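PDB 5CE6: FACT-Spt16 from Cicer arietinum, which probably binds histones H3-H4 through its peptidase-like N-terminal region, as a subunit of the FACT histone chaperone complex that acts in transcription. Local coordinates for residues E232-H237 and D287-Y292; Y292-V297 and L318-P323; I299-A304 and N312-F317; A328-L333 and K449-V454; P365-C370 and Q411-E416. All blocks are in the same frame, centred on the assembly; numbering follows the deposited sequence. Where two conformers were deposited one is given.

Contact 1: residues E232-H237 and D287-Y292. With NA (sodium ion), chain E.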
# COMPACT_ATOMS: atom_id res chain seq x y z
N GLU A 232 20.94 6.67 27.95
CA GLU A 232 19.92 7.60 28.44
C GLU A 232 19.93 8.89 27.62
O GLU A 232 19.95 9.99 28.17
CB GLU A 232 20.13 7.91 29.92
CG GLU A 232 20.05 6.67 30.81
CD GLU A 232 19.79 7.01 32.26
OE1 GLU A 232 18.85 7.78 32.54
OE2 GLU A 232 20.54 6.51 33.13
N LYS A 233 19.93 8.73 26.30
CA LYS A 233 19.94 9.87 25.40
C LYS A 233 18.55 10.45 25.24
O LYS A 233 17.55 9.75 25.41
CB LYS A 233 20.46 9.44 24.02
CG LYS A 233 21.95 9.16 23.96
CD LYS A 233 22.43 9.07 22.52
CE LYS A 233 23.92 9.36 22.41
NZ LYS A 233 24.71 8.15 22.04
N LYS A 234 18.48 11.74 24.92
CA LYS A 234 17.21 12.32 24.50
C LYS A 234 17.17 12.39 22.98
O LYS A 234 18.04 12.99 22.35
CB LYS A 234 16.99 13.71 25.09
CG LYS A 234 15.65 14.31 24.71
CD LYS A 234 15.52 15.77 25.14
CE LYS A 234 14.15 16.31 24.74
NZ LYS A 234 14.00 17.76 25.01
N ILE A 235 16.16 11.77 22.39
CA ILE A 235 15.97 11.83 20.94
C ILE A 235 14.49 12.04 20.63
O ILE A 235 13.62 11.42 21.25
CB ILE A 235 16.53 10.55 20.26
CG1 ILE A 235 16.62 10.73 18.74
CG2 ILE A 235 15.72 9.30 20.62
CD1 ILE A 235 17.39 9.62 18.05
N LEU A 236 14.19 12.95 19.70
CA LEU A 236 12.80 13.18 19.29
C LEU A 236 12.30 12.08 18.37
O LEU A 236 13.09 11.50 17.60
CB LEU A 236 12.67 14.51 18.57
CG LEU A 236 13.16 15.73 19.36
CD1 LEU A 236 12.76 17.00 18.62
CD2 LEU A 236 12.61 15.73 20.77
N HIS A 237 11.00 11.79 18.40
CA HIS A 237 10.47 10.76 17.51
C HIS A 237 10.72 11.14 16.06
O HIS A 237 11.01 10.28 15.24
CB HIS A 237 8.97 10.52 17.74
CG HIS A 237 8.65 9.98 19.10
ND1 HIS A 237 7.76 10.59 19.95
CD2 HIS A 237 9.10 8.87 19.74
CE1 HIS A 237 7.67 9.89 21.07
NE2 HIS A 237 8.48 8.85 20.97
N ASP A 287 7.28 15.50 17.68
CA ASP A 287 8.53 16.11 18.15
C ASP A 287 8.76 15.90 19.64
O ASP A 287 9.56 16.60 20.26
CB ASP A 287 8.55 17.62 17.89
CG ASP A 287 8.68 17.97 16.43
OD1 ASP A 287 9.06 17.12 15.60
OD2 ASP A 287 8.41 19.15 16.11
N GLU A 288 8.06 14.94 20.23
CA GLU A 288 8.28 14.59 21.63
C GLU A 288 9.46 13.64 21.76
O GLU A 288 9.80 12.93 20.81
CB GLU A 288 7.02 13.96 22.23
CG GLU A 288 5.85 14.92 22.32
CD GLU A 288 6.14 16.07 23.26
OE1 GLU A 288 6.64 15.82 24.38
OE2 GLU A 288 5.88 17.23 22.87
N ALA A 289 10.09 13.63 22.93
CA ALA A 289 11.23 12.76 23.19
C ALA A 289 10.77 11.32 23.35
O ALA A 289 9.69 11.06 23.88
CB ALA A 289 11.96 13.22 24.42
N LEU A 290 11.59 10.39 22.87
CA LEU A 290 11.34 8.97 23.10
C LEU A 290 11.27 8.71 24.60
O LEU A 290 12.09 9.22 25.36
CB LEU A 290 12.47 8.13 22.49
CG LEU A 290 12.31 6.62 22.56
CD1 LEU A 290 11.29 6.18 21.52
CD2 LEU A 290 13.63 5.90 22.35
N TYR A 291 10.27 7.94 25.02
CA TYR A 291 10.05 7.70 26.45
C TYR A 291 10.31 6.24 26.75
O TYR A 291 9.75 5.35 26.09
CB TYR A 291 8.62 8.07 26.86
CG TYR A 291 8.40 8.03 28.36
CD1 TYR A 291 8.69 9.13 29.15
CD2 TYR A 291 7.89 6.89 28.97
CE1 TYR A 291 8.49 9.10 30.51
CE2 TYR A 291 7.68 6.85 30.33
CZ TYR A 291 7.98 7.96 31.10
OH TYR A 291 7.78 7.93 32.46
N TYR A 292 11.14 5.98 27.76
CA TYR A 292 11.54 4.61 28.03
C TYR A 292 11.75 4.31 29.50
O TYR A 292 12.52 3.42 29.85
CB TYR A 292 12.80 4.24 27.24
CG TYR A 292 13.88 5.28 27.29
CD1 TYR A 292 14.70 5.40 28.41
CD2 TYR A 292 14.07 6.17 26.23
CE1 TYR A 292 15.68 6.37 28.47
CE2 TYR A 292 15.05 7.14 26.29
CZ TYR A 292 15.85 7.23 27.41
OH TYR A 292 16.83 8.20 27.46
NA NA E . 7.20 10.14 24.45
O HOH W 1 14.54 10.35 24.45
O HOH W 2 4.88 11.53 24.97
O HOH W 3 8.27 12.08 26.19

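Contact 2: residues Y292-V297 and L318-P323. With K (potassium ion), chain D.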
# COMPACT_ATOMS: atom_id res chain seq x y z
N TYR A 292 11.14 5.98 27.76
CA TYR A 292 11.54 4.61 28.03
C TYR A 292 11.75 4.31 29.50
O TYR A 292 12.52 3.42 29.85
CB TYR A 292 12.80 4.24 27.24
CG TYR A 292 13.88 5.28 27.29
CD1 TYR A 292 14.70 5.40 28.41
CD2 TYR A 292 14.07 6.17 26.23
CE1 TYR A 292 15.68 6.37 28.47
CE2 TYR A 292 15.05 7.14 26.29
CZ TYR A 292 15.85 7.23 27.41
OH TYR A 292 16.83 8.20 27.46
N ASP A 293 11.05 5.03 30.37
CA ASP A 293 11.09 4.68 31.79
C ASP A 293 10.29 3.40 32.03
O ASP A 293 9.83 2.76 31.08
CB ASP A 293 10.59 5.83 32.65
CG ASP A 293 11.28 5.88 34.01
OD1 ASP A 293 11.27 4.86 34.73
OD2 ASP A 293 11.85 6.94 34.34
N SER A 294 10.12 3.01 33.29
CA SER A 294 9.45 1.75 33.60
C SER A 294 8.03 1.66 33.03
O SER A 294 7.35 2.67 32.90
CB SER A 294 9.42 1.51 35.12
OG SER A 294 10.70 1.16 35.58
N ALA A 295 7.62 0.45 32.68
CA ALA A 295 6.29 0.18 32.13
C ALA A 295 6.02 0.99 30.87
O ALA A 295 4.98 1.63 30.74
CB ALA A 295 5.21 0.44 33.18
N SER A 296 6.96 0.94 29.94
CA SER A 296 6.86 1.73 28.72
C SER A 296 6.78 0.86 27.49
O SER A 296 7.27 -0.28 27.48
CB SER A 296 8.06 2.66 28.58
OG SER A 296 7.95 3.74 29.47
N VAL A 297 6.16 1.38 26.43
CA VAL A 297 6.19 0.69 25.15
C VAL A 297 6.57 1.68 24.06
O VAL A 297 6.32 2.87 24.18
CB VAL A 297 4.87 -0.03 24.80
CG1 VAL A 297 4.47 -1.02 25.89
CG2 VAL A 297 3.77 0.96 24.60
N LEU A 318 9.22 -3.26 24.49
CA LEU A 318 8.66 -3.08 25.81
C LEU A 318 9.82 -2.86 26.78
O LEU A 318 10.78 -3.62 26.77
CB LEU A 318 7.84 -4.32 26.22
CG LEU A 318 6.48 -4.58 25.55
CD1 LEU A 318 6.62 -4.93 24.07
CD2 LEU A 318 5.72 -5.70 26.26
N ILE A 319 9.72 -1.82 27.59
CA ILE A 319 10.77 -1.47 28.53
C ILE A 319 10.23 -1.67 29.95
O ILE A 319 9.39 -0.89 30.39
CB ILE A 319 11.18 0.00 28.40
CG1 ILE A 319 11.24 0.43 26.92
CG2 ILE A 319 12.50 0.26 29.13
CD1 ILE A 319 12.27 -0.32 26.11
N ASP A 320 10.73 -2.69 30.64
CA ASP A 320 10.26 -3.01 31.99
C ASP A 320 8.73 -3.10 32.01
O ASP A 320 8.07 -2.48 32.84
CB ASP A 320 10.75 -1.96 32.99
CG ASP A 320 12.27 -1.91 33.10
OD1 ASP A 320 12.87 -2.95 33.43
OD2 ASP A 320 12.85 -0.84 32.84
N ALA A 321 8.20 -3.85 31.06
CA ALA A 321 6.75 -3.94 30.85
C ALA A 321 6.03 -4.46 32.09
O ALA A 321 6.51 -5.38 32.75
CB ALA A 321 6.46 -4.85 29.68
N ASP A 322 4.88 -3.87 32.38
CA ASP A 322 4.06 -4.35 33.48
C ASP A 322 3.31 -5.61 33.05
O ASP A 322 3.38 -6.00 31.88
CB ASP A 322 3.17 -3.22 34.05
CG ASP A 322 2.00 -2.84 33.16
OD1 ASP A 322 1.49 -3.67 32.38
OD2 ASP A 322 1.55 -1.68 33.26
N PRO A 323 2.61 -6.28 33.98
CA PRO A 323 1.99 -7.55 33.58
C PRO A 323 0.93 -7.45 32.48
O PRO A 323 0.77 -8.41 31.72
CB PRO A 323 1.35 -8.04 34.88
CG PRO A 323 2.22 -7.49 35.92
CD PRO A 323 2.60 -6.13 35.45
K K D . 4.86 4.46 31.36
O HOH W 4 5.81 6.40 33.35

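Contact 3: residues I299-A304 and N312-F317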
# COMPACT_ATOMS: atom_id res chain seq x y z
N ILE A 299 6.48 2.01 19.75
CA ILE A 299 6.03 1.43 18.49
C ILE A 299 6.84 2.01 17.33
O ILE A 299 7.05 3.22 17.26
CB ILE A 299 4.53 1.70 18.24
CG1 ILE A 299 3.67 1.01 19.31
CG2 ILE A 299 4.10 1.21 16.85
CD1 ILE A 299 2.18 1.24 19.11
N CYS A 300 7.33 1.13 16.46
CA CYS A 300 8.01 1.56 15.23
C CYS A 300 7.43 0.85 14.02
O CYS A 300 7.37 -0.37 13.98
CB CYS A 300 9.52 1.31 15.28
SG CYS A 300 10.34 1.69 13.68
N ALA A 301 7.03 1.63 13.03
CA ALA A 301 6.58 1.07 11.76
C ALA A 301 7.40 1.70 10.64
O ALA A 301 7.55 2.91 10.57
CB ALA A 301 5.09 1.34 11.53
N VAL A 302 7.97 0.85 9.78
CA VAL A 302 8.77 1.37 8.67
C VAL A 302 8.48 0.57 7.41
O VAL A 302 8.21 -0.62 7.46
CB VAL A 302 10.28 1.34 9.03
CG1 VAL A 302 10.71 -0.04 9.41
CG2 VAL A 302 11.12 1.84 7.89
N GLY A 303 8.50 1.24 6.26
CA GLY A 303 8.33 0.50 5.02
C GLY A 303 9.18 1.09 3.91
O GLY A 303 9.17 2.30 3.69
N ALA A 304 9.91 0.21 3.23
CA ALA A 304 10.70 0.59 2.06
C ALA A 304 9.98 0.17 0.79
O ALA A 304 9.19 -0.78 0.79
CB ALA A 304 12.08 -0.03 2.10
N ASN A 312 6.17 -3.54 4.29
CA ASN A 312 5.92 -2.93 5.58
C ASN A 312 6.36 -3.83 6.72
O ASN A 312 6.28 -5.05 6.61
CB ASN A 312 4.43 -2.65 5.76
CG ASN A 312 4.17 -1.76 6.95
OD1 ASN A 312 4.75 -0.68 7.05
ND2 ASN A 312 3.33 -2.22 7.86
N ILE A 313 6.80 -3.22 7.82
CA ILE A 313 7.02 -3.98 9.05
C ILE A 313 6.69 -3.06 10.20
O ILE A 313 6.77 -1.84 10.08
CB ILE A 313 8.49 -4.48 9.14
CG1 ILE A 313 8.62 -5.62 10.17
CG2 ILE A 313 9.43 -3.35 9.53
CD1 ILE A 313 10.07 -6.09 10.34
N ALA A 314 6.26 -3.63 11.32
CA ALA A 314 6.03 -2.84 12.52
C ALA A 314 6.35 -3.73 13.70
O ALA A 314 6.00 -4.91 13.69
CB ALA A 314 4.59 -2.34 12.60
N ARG A 315 7.03 -3.15 14.69
CA ARG A 315 7.38 -3.88 15.91
C ARG A 315 7.10 -3.01 17.11
O ARG A 315 7.12 -1.79 17.01
CB ARG A 315 8.87 -4.25 15.89
CG ARG A 315 9.26 -5.27 14.81
CD ARG A 315 8.70 -6.66 15.14
NE ARG A 315 9.09 -7.66 14.13
CZ ARG A 315 8.35 -8.00 13.08
NH1 ARG A 315 7.17 -7.43 12.88
NH2 ARG A 315 8.78 -8.94 12.24
N THR A 316 6.82 -3.64 18.24
CA THR A 316 6.65 -2.93 19.49
C THR A 316 7.72 -3.43 20.46
O THR A 316 7.97 -4.64 20.56
CB THR A 316 5.28 -3.20 20.08
OG1 THR A 316 4.29 -2.74 19.15
CG2 THR A 316 5.10 -2.46 21.39
N PHE A 317 8.37 -2.50 21.15
CA PHE A 317 9.39 -2.85 22.12
C PHE A 317 8.91 -2.43 23.50
O PHE A 317 8.25 -1.42 23.67
CB PHE A 317 10.72 -2.18 21.76
CG PHE A 317 11.16 -2.48 20.36
CD1 PHE A 317 11.81 -3.67 20.07
CD2 PHE A 317 10.89 -1.60 19.33
CE1 PHE A 317 12.21 -3.97 18.78
CE2 PHE A 317 11.28 -1.89 18.03
CZ PHE A 317 11.94 -3.07 17.75

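Contact 4: residues A328-L333 and K449-V454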
# COMPACT_ATOMS: atom_id res chain seq x y z
N ALA A 328 -0.66 -8.52 27.03
CA ALA A 328 -1.26 -8.02 25.81
C ALA A 328 -0.34 -8.25 24.62
O ALA A 328 -0.80 -8.59 23.53
CB ALA A 328 -1.58 -6.55 25.94
N TYR A 329 0.95 -8.06 24.82
CA TYR A 329 1.87 -8.27 23.71
C TYR A 329 1.89 -9.73 23.29
O TYR A 329 1.86 -10.03 22.10
CB TYR A 329 3.29 -7.76 24.01
CG TYR A 329 4.20 -8.01 22.83
CD1 TYR A 329 4.96 -9.17 22.74
CD2 TYR A 329 4.26 -7.10 21.77
CE1 TYR A 329 5.75 -9.41 21.66
CE2 TYR A 329 5.04 -7.35 20.68
CZ TYR A 329 5.79 -8.50 20.63
OH TYR A 329 6.58 -8.75 19.54
N GLU A 330 1.94 -10.64 24.27
CA GLU A 330 1.94 -12.06 23.97
C GLU A 330 0.69 -12.45 23.19
O GLU A 330 0.77 -13.21 22.21
CB GLU A 330 2.05 -12.88 25.26
CG GLU A 330 3.37 -12.70 25.97
CD GLU A 330 3.55 -13.66 27.12
OE1 GLU A 330 4.43 -14.53 27.03
OE2 GLU A 330 2.81 -13.53 28.12
N VAL A 331 -0.45 -11.90 23.62
CA VAL A 331 -1.73 -12.18 22.96
C VAL A 331 -1.76 -11.61 21.54
O VAL A 331 -2.21 -12.27 20.60
CB VAL A 331 -2.91 -11.66 23.79
CG1 VAL A 331 -4.22 -11.87 23.05
CG2 VAL A 331 -2.95 -12.36 25.15
N LEU A 332 -1.27 -10.38 21.39
CA LEU A 332 -1.20 -9.76 20.07
C LEU A 332 -0.36 -10.58 19.11
O LEU A 332 -0.73 -10.77 17.95
CB LEU A 332 -0.65 -8.33 20.16
CG LEU A 332 -0.60 -7.64 18.79
CD1 LEU A 332 -2.03 -7.45 18.28
CD2 LEU A 332 0.10 -6.28 18.90
N LEU A 333 0.80 -11.05 19.57
CA LEU A 333 1.66 -11.88 18.74
C LEU A 333 0.96 -13.16 18.29
O LEU A 333 1.03 -13.54 17.11
CB LEU A 333 2.97 -12.18 19.48
CG LEU A 333 3.93 -13.16 18.79
CD1 LEU A 333 4.32 -12.66 17.40
CD2 LEU A 333 5.17 -13.32 19.65
N LYS A 449 9.86 -12.58 17.44
CA LYS A 449 8.97 -11.52 17.88
C LYS A 449 8.51 -11.79 19.29
O LYS A 449 7.73 -11.01 19.85
CB LYS A 449 7.74 -11.45 16.98
CG LYS A 449 7.99 -10.83 15.63
CD LYS A 449 6.71 -10.78 14.81
CE LYS A 449 6.33 -12.11 14.19
NZ LYS A 449 5.23 -11.88 13.18
N ALA A 450 8.96 -12.91 19.86
CA ALA A 450 8.55 -13.30 21.20
C ALA A 450 8.92 -12.19 22.16
O ALA A 450 9.90 -11.47 21.93
CB ALA A 450 9.20 -14.61 21.62
N LEU A 451 8.10 -12.06 23.20
CA LEU A 451 8.28 -11.06 24.24
C LEU A 451 9.72 -10.95 24.72
O LEU A 451 10.26 -9.84 24.82
CB LEU A 451 7.37 -11.40 25.42
CG LEU A 451 7.39 -10.44 26.60
CD1 LEU A 451 6.84 -9.11 26.17
CD2 LEU A 451 6.59 -11.00 27.76
N LYS A 452 10.34 -12.09 25.01
CA LYS A 452 11.69 -12.12 25.57
C LYS A 452 12.71 -11.41 24.67
O LYS A 452 13.73 -10.91 25.15
CB LYS A 452 12.15 -13.56 25.82
CG LYS A 452 12.48 -14.33 24.55
CD LYS A 452 13.33 -15.56 24.83
CE LYS A 452 13.82 -16.20 23.54
NZ LYS A 452 12.70 -16.49 22.60
N ASP A 453 12.43 -11.35 23.38
CA ASP A 453 13.35 -10.77 22.42
C ASP A 453 13.06 -9.30 22.07
O ASP A 453 13.89 -8.64 21.44
CB ASP A 453 13.41 -11.63 21.16
CG ASP A 453 13.91 -13.02 21.45
OD1 ASP A 453 15.09 -13.14 21.81
OD2 ASP A 453 13.12 -13.98 21.34
N VAL A 454 11.90 -8.80 22.47
CA VAL A 454 11.56 -7.38 22.23
C VAL A 454 11.37 -6.63 23.54
O VAL A 454 11.01 -5.45 23.54
CB VAL A 454 10.31 -7.20 21.34
CG1 VAL A 454 10.56 -7.78 19.96
CG2 VAL A 454 9.10 -7.85 21.98

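Contact 5: residues P365-C370 and Q411-E416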
# COMPACT_ATOMS: atom_id res chain seq x y z
N PRO A 365 -10.29 -12.05 27.00
CA PRO A 365 -11.59 -11.59 26.52
C PRO A 365 -11.84 -10.10 26.74
O PRO A 365 -12.51 -9.45 25.93
CB PRO A 365 -12.58 -12.44 27.32
CG PRO A 365 -11.80 -12.96 28.49
CD PRO A 365 -10.42 -13.15 27.97
N ASP A 366 -11.29 -9.54 27.82
CA ASP A 366 -11.48 -8.13 28.12
C ASP A 366 -10.71 -7.21 27.17
O ASP A 366 -10.95 -6.00 27.13
CB ASP A 366 -11.11 -7.84 29.57
CG ASP A 366 -11.92 -8.67 30.55
OD1 ASP A 366 -13.10 -8.97 30.26
OD2 ASP A 366 -11.37 -9.04 31.62
N MET A 367 -9.78 -7.78 26.40
CA MET A 367 -9.00 -6.98 25.46
C MET A 367 -9.57 -6.99 24.04
O MET A 367 -9.10 -6.25 23.18
CB MET A 367 -7.54 -7.47 25.40
CG MET A 367 -6.76 -7.30 26.69
SD MET A 367 -5.05 -7.80 26.40
CE MET A 367 -4.42 -7.81 28.09
N VAL A 368 -10.58 -7.82 23.80
CA VAL A 368 -11.15 -7.95 22.46
C VAL A 368 -11.57 -6.60 21.89
O VAL A 368 -11.30 -6.28 20.73
CB VAL A 368 -12.36 -8.91 22.43
CG1 VAL A 368 -13.09 -8.79 21.11
CG2 VAL A 368 -11.90 -10.34 22.66
N SER A 369 -12.22 -5.78 22.72
CA SER A 369 -12.70 -4.47 22.28
C SER A 369 -11.58 -3.52 21.85
O SER A 369 -11.84 -2.53 21.16
CB SER A 369 -13.55 -3.81 23.37
OG SER A 369 -12.79 -3.60 24.54
N CYS A 370 -10.34 -3.82 22.22
CA CYS A 370 -9.23 -2.95 21.86
C CYS A 370 -8.51 -3.41 20.60
O CYS A 370 -7.64 -2.72 20.11
CB CYS A 370 -8.22 -2.84 22.99
SG CYS A 370 -8.87 -1.99 24.46
N GLN A 411 -5.51 -1.11 20.56
CA GLN A 411 -5.61 0.35 20.73
C GLN A 411 -6.20 0.72 22.08
O GLN A 411 -7.28 0.25 22.44
CB GLN A 411 -6.50 0.98 19.65
CG GLN A 411 -6.38 0.31 18.30
CD GLN A 411 -7.25 0.97 17.25
OE1 GLN A 411 -8.29 0.43 16.86
NE2 GLN A 411 -6.83 2.14 16.79
N ASN A 412 -5.49 1.58 22.80
CA ASN A 412 -5.97 2.14 24.07
C ASN A 412 -6.24 1.12 25.18
O ASN A 412 -7.26 1.19 25.88
CB ASN A 412 -7.18 3.06 23.86
CG ASN A 412 -6.88 4.20 22.91
OD1 ASN A 412 -5.77 4.73 22.89
ND2 ASN A 412 -7.87 4.58 22.11
N LEU A 413 -5.33 0.18 25.34
CA LEU A 413 -5.33 -0.64 26.54
C LEU A 413 -4.93 0.24 27.72
O LEU A 413 -4.33 1.30 27.54
CB LEU A 413 -4.34 -1.79 26.40
CG LEU A 413 -4.68 -2.82 25.32
CD1 LEU A 413 -3.52 -3.77 25.16
CD2 LEU A 413 -5.94 -3.58 25.71
N HIS A 414 -5.27 -0.19 28.93
CA HIS A 414 -4.84 0.53 30.12
C HIS A 414 -3.78 -0.27 30.86
O HIS A 414 -3.97 -1.46 31.15
CB HIS A 414 -6.04 0.81 31.03
CG HIS A 414 -6.97 1.85 30.48
ND1 HIS A 414 -7.28 3.00 31.17
CD2 HIS A 414 -7.64 1.91 29.31
CE1 HIS A 414 -8.12 3.73 30.45
NE2 HIS A 414 -8.34 3.09 29.31
N CYS A 415 -2.64 0.37 31.15
CA CYS A 415 -1.56 -0.30 31.86
C CYS A 415 -1.89 -0.42 33.34
O CYS A 415 -2.88 0.13 33.82
CB CYS A 415 -0.22 0.42 31.66
SG CYS A 415 -0.03 1.98 32.54
N GLU A 416 -1.05 -1.15 34.06
CA GLU A 416 -1.31 -1.41 35.46
C GLU A 416 -1.26 -0.15 36.32
O GLU A 416 -2.24 0.19 36.99
CB GLU A 416 -0.34 -2.47 35.99
CG GLU A 416 -0.58 -2.81 37.44
CD GLU A 416 -0.05 -4.18 37.79
OE1 GLU A 416 0.72 -4.27 38.77
OE2 GLU A 416 -0.40 -5.15 37.08

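Contact 1: residues E232-H237 and D287-Y292
H237 lays one face of its imidazole on the backbone of 288-290, the C atom of A289 standing 4.0 Å from the ring plane, while its own N donates to E288 O (2.9 Å). One step along, L290 N gives a straight bond to I235 O (2.8 Å, 168°), and the pair frames a single bridge between L236 and A289. On this packed side I235 CG2 lies alongside L290 CB at 3.9 Å, and helices 200-230 and 237-249 close over both residues. The NE2 of H237 bonds to S273 and its ND1 to N286, which fixes the rotation of the ring. With an alanine at this position, S273 and N286 would probably lose their imidazole partner and a gap would open beside L290. The other end is looser and more solvent-facing: K233 leads away to a salt bridge with E231, and K234 merely brushes A289 CB. The phenol of Y292 does reach across there, its OH meeting K233 O (2.7 Å) from 37° above the carbonyl plane. A water accepts from I235 N and lies within bonding distance of K233 O and L290 O. The carbonyls of I235 and E288 take the cross-segment bonds, while A289 O binds a sodium ion (2.7 Å), so backbone polarity both joins the two loops and supplies a cation ligand.

Contact 2: residues Y292-V297 and L318-P323
The peptide carbonyl of D320 receives the N-H of A295 over its face in a bent bond: the nitrogen of A295 sits 3.0 Å from D320 O and 54° out of the carbonyl plane. The neighbouring carbonyl of I319 is met much closer to its plane by S296 N, at 3.1 Å and in an almost straight bond of 179°. A similar above-plane approach occurs inside 292-297, where S296 OG donates to D293 O (2.7 Å). The carboxylate of D293 is used at its edge, OD1 taking S294 N on the anti lone pair. The ring of Y292 leads away from 318-323 to helix 200-230. A295 and S296 both face I319, which makes this a G1 beta bulge at the open end of the hairpin 296-306/309-319 in the M24-type pita-bread fold. A295 has positive phi there, and its carbonyl oxygen binds a potassium ion at 2.9 Å; S420 and N422 belong to the same site, and water 4 is a further ligand. Beyond the bulge the pairing is regular, with I319 N returning a bond to S296 O (2.9 Å). I319 swings CG2 anti to the backbone N, which brings that methyl to 3.2 Å from Y292 O. On the opposite face of the sheet V297 CG1 and L318 CG run side by side at 4.1 Å. D322 N-caps helix 323-342, and its OD2 also accepts E416 N.

Contact 3: residues I299-A304 and N312-F317
N312 curls its amide back toward the partner strand, yet OD1 stands 3.5 Å from V302 O, two acceptors that cannot bond; OD1 instead accepts from Y267, and ND2 reaches N405. At I313 regular pairing begins: its N and O exchange hydrogen bonds with V302, forming an antiparallel hydrogen-bonded pair. On the same face I313 CG2 presses against V302 CG1 at 3.6 Å; each of these methyls lies between its own backbone N and carbonyl carbon, and the two side chains point the same way. A314 belongs to the other face, where its CB meets A301 CB at 3.9 Å in a non-hydrogen-bonded pair with CA atoms 4.0 Å apart. Its CA also offers a C-H contact to C300 O (3.2 Å). R315 repeats the two-bond pattern with C300, whose N bonds to R315 O at 177°. The guanidinium of R315 folds back so that I313 CD1 lies over the rim of one face, NH1 donates to A314 O (2.9 Å), and NH2 forms a salt bridge with D431. T316 then places OG1 3.8 Å from I299 CG1 while bonding to L428 O. This is a fully buried part of the hairpin 296-306/309-319 in the pita-bread fold. Four backbone hydrogen bonds join its strands, and N312, R315 and T316 find partners in neighbouring elements, so the buried polar ends of these three side chains are satisfied.

Contact 4: residues A328-L333 and K449-V454
Helix 323-342 of the pita-bread fold is joined to the C-terminal end of the modelled chain here, as Y329 and L333 pack against K449, L451 and V454, the last two lying in a weakly bonded helix about 451-454. The chief polar link is Y329 OH to K449 O, 2.6 Å long, with the hydroxyl in the carbonyl plane and on a lone pair at a C=O...O angle of 142°. CG of Y329 stands anti to the backbone N (chi1 180°), which sends the phenol out to this carbonyl, whose oxygen lies at the ring edge, in plane. L451 slides past the ring in the opposite direction, its CD1 touching Y329 CD1 at 3.9 Å. V454 crosses at about a right angle, with CG2 3.6 Å from Y329 CZ. Replacing the tyrosine with an alanine would probably leave K449 O without its bond from the helix and open a gap between L451 and V454. One turn on, L333 lies across the aliphatic part of K449, whose chain bends at chi3 and carries NZ away to D431 and Q336. At the outer edge E330 CG comes within 4.1 Å of L451 CD2. L318 of strand 309-319 touches both Y329 and L451, so helix and terminal segment share a strand as their floor. L333 makes its closest approach with CD2, 3.5 Å from K449 O and 3.7 Å from A450 CA.

Contact 5: residues P365-C370 and Q411-E416
L413 turns CD2 into the space between M367 and C370, and the directions of these three side chains define the contact. M367 crosses L413 at about a right angle, so it is a mid-chain carbon that touches: M367 CG lies 3.9 Å from L413 CD2. Beyond CG the methionine runs extended, taking its sulfur on to A328 of helix 323-342, a residue that L413 also meets. C370 approaches from a different direction, its CB bond aimed at segment 411-416. Its SG stands anti to the carbonyl carbon (chi1 -67°), which sets the sulfur against the same leucine methyl, C370 SG to L413 CD2 being 3.6 Å. CB and SG of C370 also graze the backbone, with C370 CB 3.3 Å from Q411 O. The single hydrogen bond across the contact lies beside these groups: Q411 N donates to C370 O at 2.7 Å, nearly straight at 170° and tilted 21° from the carbonyl plane. Q411 CG passes that same oxygen at 3.7 Å as its extended chain leads outward toward T372 and L279. N412, with positive phi, turns a corner in strand 403-414, which is consistent with Q411 using its N-H while L413 faces the non-regular helical turns 365-370 that follow helix 349-363. The contact thus fastens this link to the strand of the pita-bread fold by one short backbone bond and a small apolar patch of M367, C370 and L413; with no charged pair across it, its hold rests on shape and on that bond.

How the contacts relate
Following the chain, contact 1 closes first, joining the loop after helix 200-230 to the loop before strand 296-306. Y292 passes straight on into contact 2, which closes the hairpin at its open end; contact 3 is nested within that hairpin, about 18 Å away, centre to centre. Contact 4 then spans the long loop from helix 323-342 to the C-terminal segment, and contact 5 is nested inside it, tying 365-370 to strand 403-414. The set is knit together: L318 N lies 3.0 Å from V454 O, a probable hydrogen bond from contact 2 to contact 4, and contact 5 touches both of these, so hairpin, helix 323-342 and strand 403-414 meet.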